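Side-chain contacts in CCMAN5 (Cellulosimicrobium cellulans, PDB 2XSG), which hydrolyses alpha-mannosides as a calcium-binding family 92 glycosidase and probably helps expose mannose 6-phosphate on yeast-made glycans: residues V146-F151 / A277-T282; A320-A325 / F357-V362; T346-W351 / P368-D373. One frame throughout, in Å; residues are numbered along the deposited sequence.

Interaction 1. Residues V146-F151 / A277-T282; sequences VHRYAF and AIRDRT
Val146 and Ile278 make the apolar half of this contact, Arg148 and Arg279 the charged half. On the apolar side the touch is between methyl ends: CG1 of Val146 lies 4.1 Å from CD1 of Ile278, the two side chains meeting at a slant. The backbones stand well apart, with the CA atoms of Val146 and Ile278 8.2 Å from each other, so the residues meet through their branches alone. Ile278 reaches across with CG1 anti to its own carbonyl carbon (chi1 -62°), which directs CD1 to the valine.

On the charged side the two arginines converge, NH2 of Arg148 coming within 3.7 Å of NH1 of Arg279, their guanidinium planes 64° apart. No hydrogen bond links the two; carboxylates nearby probably offset the like charges. NH2 of Arg148 forms salt bridges with Glu137 and Asp276, and Asp276 also makes a long, weak ion pair with NH1 of Arg279. The other terminal nitrogen of Arg279, NH2, donates to OD1 of its helix neighbour Asp280 over 3.2 Å, and that oxygen lies nearly in the guanidinium plane. This bond probably helps to fix the rotation of the group.

Strand 144-150 runs antiparallel between strands 133-140 and 248-255 of the large sheet in the N-terminal domain. Here a helix from the catalytic part of the sequence packs on that beta domain. Helix 275-290 lies alongside the sheet: Arg279 rests on Ala139 and Ile278 on Gln251, while OG1 of Thr282 bonds to the backbone oxygen of Ala140.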
# COMPACT_ATOMS: atom_id res chain seq x y z
N VAL A 146 -17.87 1.87 14.12
CA VAL A 146 -18.96 1.59 15.05
C VAL A 146 -18.64 0.35 15.84
O VAL A 146 -18.02 -0.58 15.31
CB VAL A 146 -20.37 1.48 14.39
CG1 VAL A 146 -20.72 2.80 13.77
CG2 VAL A 146 -20.44 0.34 13.34
N HIS A 147 -19.05 0.39 17.11
CA HIS A 147 -18.80 -0.65 18.10
C HIS A 147 -20.13 -1.15 18.70
O HIS A 147 -21.03 -0.35 19.01
CB HIS A 147 -17.99 -0.10 19.26
CG HIS A 147 -16.68 0.51 18.87
ND1 HIS A 147 -15.48 0.08 19.40
CD2 HIS A 147 -16.38 1.54 18.04
CE1 HIS A 147 -14.49 0.80 18.89
NE2 HIS A 147 -15.01 1.69 18.06
N ARG A 148 -20.22 -2.47 18.85
CA ARG A 148 -21.26 -3.11 19.68
C ARG A 148 -20.64 -4.13 20.64
O ARG A 148 -19.99 -5.09 20.19
CB ARG A 148 -22.33 -3.79 18.81
CG ARG A 148 -23.49 -4.37 19.61
CD ARG A 148 -24.60 -4.83 18.70
NE ARG A 148 -24.14 -5.81 17.72
CZ ARG A 148 -24.80 -6.10 16.60
NH1 ARG A 148 -25.94 -5.45 16.33
NH2 ARG A 148 -24.33 -7.00 15.75
N TYR A 149 -20.84 -3.92 21.94
CA TYR A 149 -20.28 -4.77 23.00
C TYR A 149 -21.36 -5.44 23.83
O TYR A 149 -22.36 -4.80 24.19
CB TYR A 149 -19.39 -3.94 23.94
CG TYR A 149 -18.18 -3.36 23.27
CD1 TYR A 149 -18.16 -2.02 22.89
CD2 TYR A 149 -17.06 -4.14 23.00
CE1 TYR A 149 -17.06 -1.47 22.26
CE2 TYR A 149 -15.95 -3.60 22.36
CZ TYR A 149 -15.96 -2.27 21.99
OH TYR A 149 -14.87 -1.72 21.36
N ALA A 150 -21.16 -6.71 24.15
CA ALA A 150 -22.01 -7.41 25.12
C ALA A 150 -21.20 -7.82 26.34
O ALA A 150 -20.32 -8.67 26.22
CB ALA A 150 -22.68 -8.64 24.48
N PHE A 151 -21.49 -7.25 27.50
CA PHE A 151 -20.76 -7.55 28.74
C PHE A 151 -21.49 -8.61 29.56
O PHE A 151 -22.70 -8.73 29.44
CB PHE A 151 -20.63 -6.28 29.59
CG PHE A 151 -19.65 -5.28 29.06
CD1 PHE A 151 -19.95 -4.50 27.96
CD2 PHE A 151 -18.42 -5.11 29.70
CE1 PHE A 151 -19.04 -3.55 27.47
CE2 PHE A 151 -17.50 -4.17 29.23
CZ PHE A 151 -17.81 -3.39 28.11
N ALA A 277 -27.05 -2.61 9.91
CA ALA A 277 -27.24 -1.93 8.62
C ALA A 277 -25.99 -1.18 8.15
O ALA A 277 -25.71 -1.14 6.96
CB ALA A 277 -28.45 -0.98 8.66
N ILE A 278 -25.25 -0.58 9.08
CA ILE A 278 -23.96 0.02 8.73
C ILE A 278 -22.96 -1.05 8.30
O ILE A 278 -22.28 -0.89 7.29
CB ILE A 278 -23.40 0.90 9.89
CG1 ILE A 278 -24.35 2.07 10.19
CG2 ILE A 278 -22.01 1.42 9.54
CD1 ILE A 278 -24.20 2.67 11.64
N ARG A 279 -22.89 -2.15 9.04
CA ARG A 279 -22.01 -3.28 8.67
C ARG A 279 -22.42 -3.84 7.31
O ARG A 279 -21.57 -4.07 6.45
CB ARG A 279 -22.07 -4.38 9.73
CG ARG A 279 -21.05 -5.52 9.53
CD ARG A 279 -21.43 -6.76 10.38
NE ARG A 279 -22.80 -7.13 10.05
CZ ARG A 279 -23.72 -7.58 10.90
NH1 ARG A 279 -23.42 -7.77 12.20
NH2 ARG A 279 -24.94 -7.83 10.43
N ASP A 280 -23.72 -4.06 7.14
CA ASP A 280 -24.25 -4.64 5.90
C ASP A 280 -23.96 -3.74 4.70
O ASP A 280 -23.58 -4.23 3.63
CB ASP A 280 -25.76 -4.86 6.01
CG ASP A 280 -26.14 -6.03 6.93
OD1 ASP A 280 -25.25 -6.74 7.44
OD2 ASP A 280 -27.35 -6.25 7.12
N ARG A 281 -24.15 -2.44 4.88
CA ARG A 281 -23.92 -1.49 3.78
C ARG A 281 -22.46 -1.43 3.34
O ARG A 281 -22.16 -1.29 2.15
CB ARG A 281 -24.44 -0.10 4.13
CG ARG A 281 -24.25 0.92 3.03
CD ARG A 281 -24.60 2.31 3.51
NE ARG A 281 -23.71 2.75 4.59
CZ ARG A 281 -23.85 3.89 5.27
NH1 ARG A 281 -24.86 4.72 5.01
NH2 ARG A 281 -22.98 4.19 6.23
N THR A 282 -21.54 -1.55 4.29
CA THR A 282 -20.13 -1.56 3.93
C THR A 282 -19.77 -2.86 3.22
O THR A 282 -18.95 -2.84 2.30
CB THR A 282 -19.22 -1.29 5.12
OG1 THR A 282 -19.55 -0.01 5.66
CG2 THR A 282 -17.78 -1.29 4.68

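Interaction 2. Residues A320-A325 / F357-V362; sequences AMPMNA and FRKFSV
Pro322 pushes its CD against the rim of the Phe360 ring, close to the ring plane, at 3.7 Å from CE1. The two side chains come from opposite directions and meet at the ring's edge. One face of the ring carries Lys359: its CE sits 3.9 Å above the plane, shifted toward the rim.

Lys359 then runs on, extended beyond CG, to place NZ 3.0 Å from the backbone O of Met321, to which it donates a hydrogen bond. The ammonium comes from above the carbonyl plane, 68° out of it, and not along a lone pair. CB of Met321 also lies near the ammonium, 4.0 Å from NZ. The peptide bond between Met321 and Pro322 is cis, which puts the Met321 oxygen and the Pro322 CD on the same side of that bond. One short piece of backbone therefore offers the helix both a hydrogen-bond acceptor for the lysine and an apolar edge for the phenylalanine.

The ammonium is buried and has several partners: besides the Met321 oxygen, NZ forms a salt bridge with Asp356 and bonds to the backbone oxygen of Ala663, next to the calcium ligand Asp662. The Lys359 side chain is about 12 Å from the calcium ion, and that of Met321 about 8 Å from a bound bis-tris propane molecule.

Helix 353-366 touches two other helices here. Lys359 and Val362 lie on helix 665-675, whereas Phe360 touches Tyr371 and Met374 of helix 368-387. Pro322 packs on Met374 as well, and on Tyr348 of strand 348-349, the antiparallel partner of strand 323-324.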
# COMPACT_ATOMS: atom_id res chain seq x y z
N ALA A 320 -7.01 0.44 -0.40
CA ALA A 320 -6.80 0.96 0.96
C ALA A 320 -6.19 2.36 0.97
O ALA A 320 -6.70 3.25 1.64
CB ALA A 320 -5.95 0.03 1.77
N MET A 321 -5.08 2.56 0.26
CA MET A 321 -4.35 3.82 0.31
C MET A 321 -4.05 4.31 -1.11
O MET A 321 -3.83 3.48 -1.99
CB MET A 321 -3.03 3.66 1.07
CG MET A 321 -3.18 3.54 2.60
SD MET A 321 -1.65 3.02 3.44
CE MET A 321 -0.53 4.39 3.15
N PRO A 322 -4.06 5.64 -1.35
CA PRO A 322 -4.38 6.70 -0.38
C PRO A 322 -5.83 6.65 0.11
O PRO A 322 -6.71 6.12 -0.58
CB PRO A 322 -4.10 7.99 -1.17
CG PRO A 322 -4.26 7.60 -2.61
CD PRO A 322 -3.72 6.20 -2.67
N MET A 323 -6.06 7.20 1.31
CA MET A 323 -7.37 7.13 1.95
C MET A 323 -8.21 8.33 1.57
O MET A 323 -7.66 9.40 1.29
CB MET A 323 -7.25 7.14 3.48
CG MET A 323 -6.16 6.29 4.09
SD MET A 323 -6.06 6.75 5.84
CE MET A 323 -4.29 6.74 6.03
N ASN A 324 -9.52 8.15 1.58
CA ASN A 324 -10.45 9.27 1.40
C ASN A 324 -10.19 10.28 2.52
O ASN A 324 -10.43 9.99 3.69
CB ASN A 324 -11.90 8.75 1.41
CG ASN A 324 -12.93 9.80 1.01
OD1 ASN A 324 -12.76 11.00 1.26
ND2 ASN A 324 -14.04 9.33 0.45
N ALA A 325 -9.65 11.44 2.15
CA ALA A 325 -9.39 12.55 3.08
C ALA A 325 -10.35 13.74 2.89
O ALA A 325 -10.03 14.87 3.24
CB ALA A 325 -7.95 13.01 2.95
N PHE A 357 4.86 3.49 -6.18
CA PHE A 357 4.50 4.22 -7.40
C PHE A 357 3.91 3.36 -8.52
O PHE A 357 3.01 3.81 -9.23
CB PHE A 357 5.64 5.14 -7.91
CG PHE A 357 6.84 4.41 -8.49
CD1 PHE A 357 6.97 4.23 -9.88
CD2 PHE A 357 7.87 3.97 -7.67
CE1 PHE A 357 8.08 3.58 -10.44
CE2 PHE A 357 9.00 3.31 -8.21
CZ PHE A 357 9.11 3.12 -9.59
N ARG A 358 4.38 2.12 -8.67
CA ARG A 358 3.85 1.25 -9.73
C ARG A 358 2.39 0.81 -9.51
O ARG A 358 1.73 0.35 -10.45
CB ARG A 358 4.71 0.01 -9.93
CG ARG A 358 5.97 0.25 -10.72
CD ARG A 358 6.53 -1.08 -11.27
NE ARG A 358 7.54 -0.84 -12.28
CZ ARG A 358 8.77 -0.43 -12.00
NH1 ARG A 358 9.12 -0.22 -10.74
NH2 ARG A 358 9.64 -0.21 -12.97
N LYS A 359 1.90 0.91 -8.28
CA LYS A 359 0.56 0.41 -7.97
C LYS A 359 -0.53 1.23 -8.67
O LYS A 359 -1.56 0.68 -9.09
CB LYS A 359 0.32 0.33 -6.44
CG LYS A 359 -0.17 1.62 -5.80
CD LYS A 359 -0.41 1.46 -4.30
CE LYS A 359 -1.13 2.68 -3.77
NZ LYS A 359 -0.92 2.89 -2.29
N PHE A 360 -0.29 2.54 -8.81
CA PHE A 360 -1.26 3.44 -9.40
C PHE A 360 -1.52 3.06 -10.85
O PHE A 360 -2.66 3.13 -11.31
CB PHE A 360 -0.81 4.90 -9.29
CG PHE A 360 -0.71 5.39 -7.86
CD1 PHE A 360 -1.85 5.80 -7.17
CD2 PHE A 360 0.51 5.42 -7.20
CE1 PHE A 360 -1.77 6.23 -5.85
CE2 PHE A 360 0.60 5.87 -5.87
CZ PHE A 360 -0.55 6.28 -5.21
N SER A 361 -0.47 2.65 -11.57
CA SER A 361 -0.63 2.27 -12.97
C SER A 361 -1.63 1.12 -13.13
O SER A 361 -2.33 1.04 -14.16
CB SER A 361 0.70 1.87 -13.60
OG SER A 361 1.72 2.85 -13.45
N VAL A 362 -1.68 0.23 -12.14
CA VAL A 362 -2.63 -0.90 -12.11
C VAL A 362 -4.03 -0.46 -11.70
O VAL A 362 -5.02 -0.85 -12.33
CB VAL A 362 -2.14 -2.03 -11.15
CG1 VAL A 362 -3.08 -3.25 -11.20
CG2 VAL A 362 -0.69 -2.45 -11.46

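Interaction 3. Residues T346-W351 / P368-D373; sequences TYYDSW and PALYRD
Tyr348 packs its ring against Leu370 and Asp373, one turn apart on helix 368-387, where the small two-stranded antiparallel sheet of strands 323-324 and 348-349 meets the first turns of that helix in the catalytic domain, an (alpha/alpha)6 barrel in this family. Tyrosine and leucine cross at about a right angle. CD1 of Leu370 is set against the hydroxyl end, 3.1 Å from OH and 3.3 Å from CZ of Tyr348, which is tight packing; the leucine gets there with CG anti to the backbone N (chi1 178°).

Asp373 comes to the ring's edge instead. Its CB stands near the ring plane at 3.6 Å from CE1 of Tyr348, and the carboxylate is turned 36° from the ring. The same carboxylate also accepts from Thr346, whose backbone N donates to OD2 of Asp373 over 3.1 Å, nearly straight at 163° but from above the carboxylate plane. Two donors therefore hold this one oxygen, the amide and a water. An alanine in place of Asp373 would keep CB against the ring but would probably leave the Thr346 amide without its acceptor and take away the oxygen to which the water donates. The water itself lies in the plane of the Tyr348 ring, 2.8 Å from OH, and donates to OD2 of Asp373 at 2.6 Å.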
# COMPACT_ATOMS: atom_id res chain seq x y z
N THR A 346 -13.12 13.64 -5.43
CA THR A 346 -12.81 13.26 -4.05
C THR A 346 -11.32 13.43 -3.83
O THR A 346 -10.49 12.94 -4.63
CB THR A 346 -13.27 11.82 -3.77
OG1 THR A 346 -14.70 11.79 -3.84
CG2 THR A 346 -12.85 11.33 -2.36
N TYR A 347 -10.97 14.12 -2.75
CA TYR A 347 -9.56 14.32 -2.40
C TYR A 347 -9.07 13.13 -1.57
O TYR A 347 -9.63 12.83 -0.51
CB TYR A 347 -9.36 15.65 -1.66
CG TYR A 347 -7.94 15.92 -1.24
CD1 TYR A 347 -6.99 16.34 -2.17
CD2 TYR A 347 -7.55 15.76 0.08
CE1 TYR A 347 -5.67 16.59 -1.78
CE2 TYR A 347 -6.23 16.03 0.47
CZ TYR A 347 -5.30 16.45 -0.47
OH TYR A 347 -4.00 16.71 -0.09
N TYR A 348 -8.04 12.47 -2.07
CA TYR A 348 -7.35 11.42 -1.35
C TYR A 348 -5.99 11.92 -0.85
O TYR A 348 -5.39 12.83 -1.43
CB TYR A 348 -7.17 10.18 -2.26
CG TYR A 348 -8.51 9.59 -2.66
CD1 TYR A 348 -9.19 10.03 -3.81
CD2 TYR A 348 -9.12 8.62 -1.87
CE1 TYR A 348 -10.43 9.49 -4.15
CE2 TYR A 348 -10.34 8.10 -2.19
CZ TYR A 348 -10.99 8.53 -3.33
OH TYR A 348 -12.22 7.98 -3.60
N ASP A 349 -5.54 11.30 0.25
CA ASP A 349 -4.28 11.65 0.90
C ASP A 349 -3.74 10.41 1.62
O ASP A 349 -4.51 9.48 1.91
CB ASP A 349 -4.50 12.80 1.88
CG ASP A 349 -3.20 13.47 2.32
OD1 ASP A 349 -2.10 13.13 1.81
OD2 ASP A 349 -3.28 14.34 3.21
N SER A 350 -2.44 10.44 1.88
CA SER A 350 -1.65 9.37 2.54
C SER A 350 -0.81 8.65 1.52
O SER A 350 -1.28 7.76 0.83
CB SER A 350 -2.49 8.36 3.31
OG SER A 350 -1.63 7.52 4.07
N TRP A 351 0.45 9.04 1.42
CA TRP A 351 1.28 8.64 0.29
C TRP A 351 2.54 7.94 0.78
O TRP A 351 3.06 8.28 1.83
CB TRP A 351 1.65 9.88 -0.51
CG TRP A 351 0.45 10.70 -0.97
CD1 TRP A 351 -0.08 11.79 -0.34
CD2 TRP A 351 -0.33 10.49 -2.14
NE1 TRP A 351 -1.16 12.27 -1.06
CE2 TRP A 351 -1.33 11.49 -2.17
CE3 TRP A 351 -0.28 9.55 -3.19
CZ2 TRP A 351 -2.27 11.58 -3.20
CZ3 TRP A 351 -1.22 9.63 -4.21
CH2 TRP A 351 -2.21 10.64 -4.20
N PRO A 368 -10.67 3.23 -13.11
CA PRO A 368 -10.13 4.47 -13.71
C PRO A 368 -10.55 5.77 -12.99
O PRO A 368 -9.71 6.67 -12.82
CB PRO A 368 -10.67 4.42 -15.15
CG PRO A 368 -10.85 2.96 -15.43
CD PRO A 368 -11.34 2.38 -14.11
N ALA A 369 -11.82 5.84 -12.55
CA ALA A 369 -12.36 7.04 -11.88
C ALA A 369 -11.67 7.30 -10.54
O ALA A 369 -11.39 8.45 -10.20
CB ALA A 369 -13.86 6.90 -11.64
N LEU A 370 -11.42 6.23 -9.79
CA LEU A 370 -10.72 6.37 -8.51
C LEU A 370 -9.30 6.86 -8.76
O LEU A 370 -8.82 7.78 -8.11
CB LEU A 370 -10.71 5.04 -7.76
CG LEU A 370 -9.98 4.99 -6.41
CD1 LEU A 370 -10.67 5.91 -5.37
CD2 LEU A 370 -9.90 3.55 -5.89
N TYR A 371 -8.65 6.23 -9.73
CA TYR A 371 -7.28 6.59 -10.12
C TYR A 371 -7.21 8.05 -10.51
O TYR A 371 -6.30 8.75 -10.07
CB TYR A 371 -6.84 5.72 -11.29
CG TYR A 371 -5.59 6.14 -12.04
CD1 TYR A 371 -5.70 6.85 -13.23
CD2 TYR A 371 -4.32 5.74 -11.62
CE1 TYR A 371 -4.59 7.20 -13.97
CE2 TYR A 371 -3.18 6.10 -12.35
CZ TYR A 371 -3.33 6.84 -13.53
OH TYR A 371 -2.25 7.20 -14.29
N ARG A 372 -8.16 8.51 -11.33
CA ARG A 372 -8.19 9.91 -11.71
C ARG A 372 -8.26 10.80 -10.46
O ARG A 372 -7.50 11.76 -10.33
CB ARG A 372 -9.33 10.23 -12.69
CG ARG A 372 -9.23 11.67 -13.24
CD ARG A 372 -10.43 12.16 -14.09
NE ARG A 372 -10.04 13.40 -14.79
CZ ARG A 372 -10.03 14.61 -14.22
NH1 ARG A 372 -10.43 14.77 -12.96
NH2 ARG A 372 -9.63 15.67 -14.92
N ASP A 373 -9.14 10.46 -9.51
CA ASP A 373 -9.28 11.31 -8.32
C ASP A 373 -7.98 11.34 -7.51
O ASP A 373 -7.58 12.38 -6.98
CB ASP A 373 -10.45 10.88 -7.44
CG ASP A 373 -11.81 11.41 -7.93
OD1 ASP A 373 -11.89 12.04 -9.01
OD2 ASP A 373 -12.80 11.18 -7.21
O HOH W 1 -13.14 8.86 -6.04

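Overall arrangement
Interaction 1 comes first along the chain and closes before the others open; its centre lies 27 Å from those of both interaction 2 and interaction 3. It joins the large sheet of the N-terminal domain to helix 275-290, which belongs to the catalytic part of the sequence. Interactions 2 and 3 are one neighbourhood, their centres 7 Å apart and their segments alternating in sequence. Strands 323-324 and 348-349 pair through backbone contacts of Met323 with Asp349 and Ala325 with Tyr347, while the consecutive helices 353-366 and 368-387 pack through Phe360 and Tyr371. Together these two contacts tie a small sheet to a helix pair inside the catalytic domain, whereas interaction 1 bridges the N-terminal and catalytic regions.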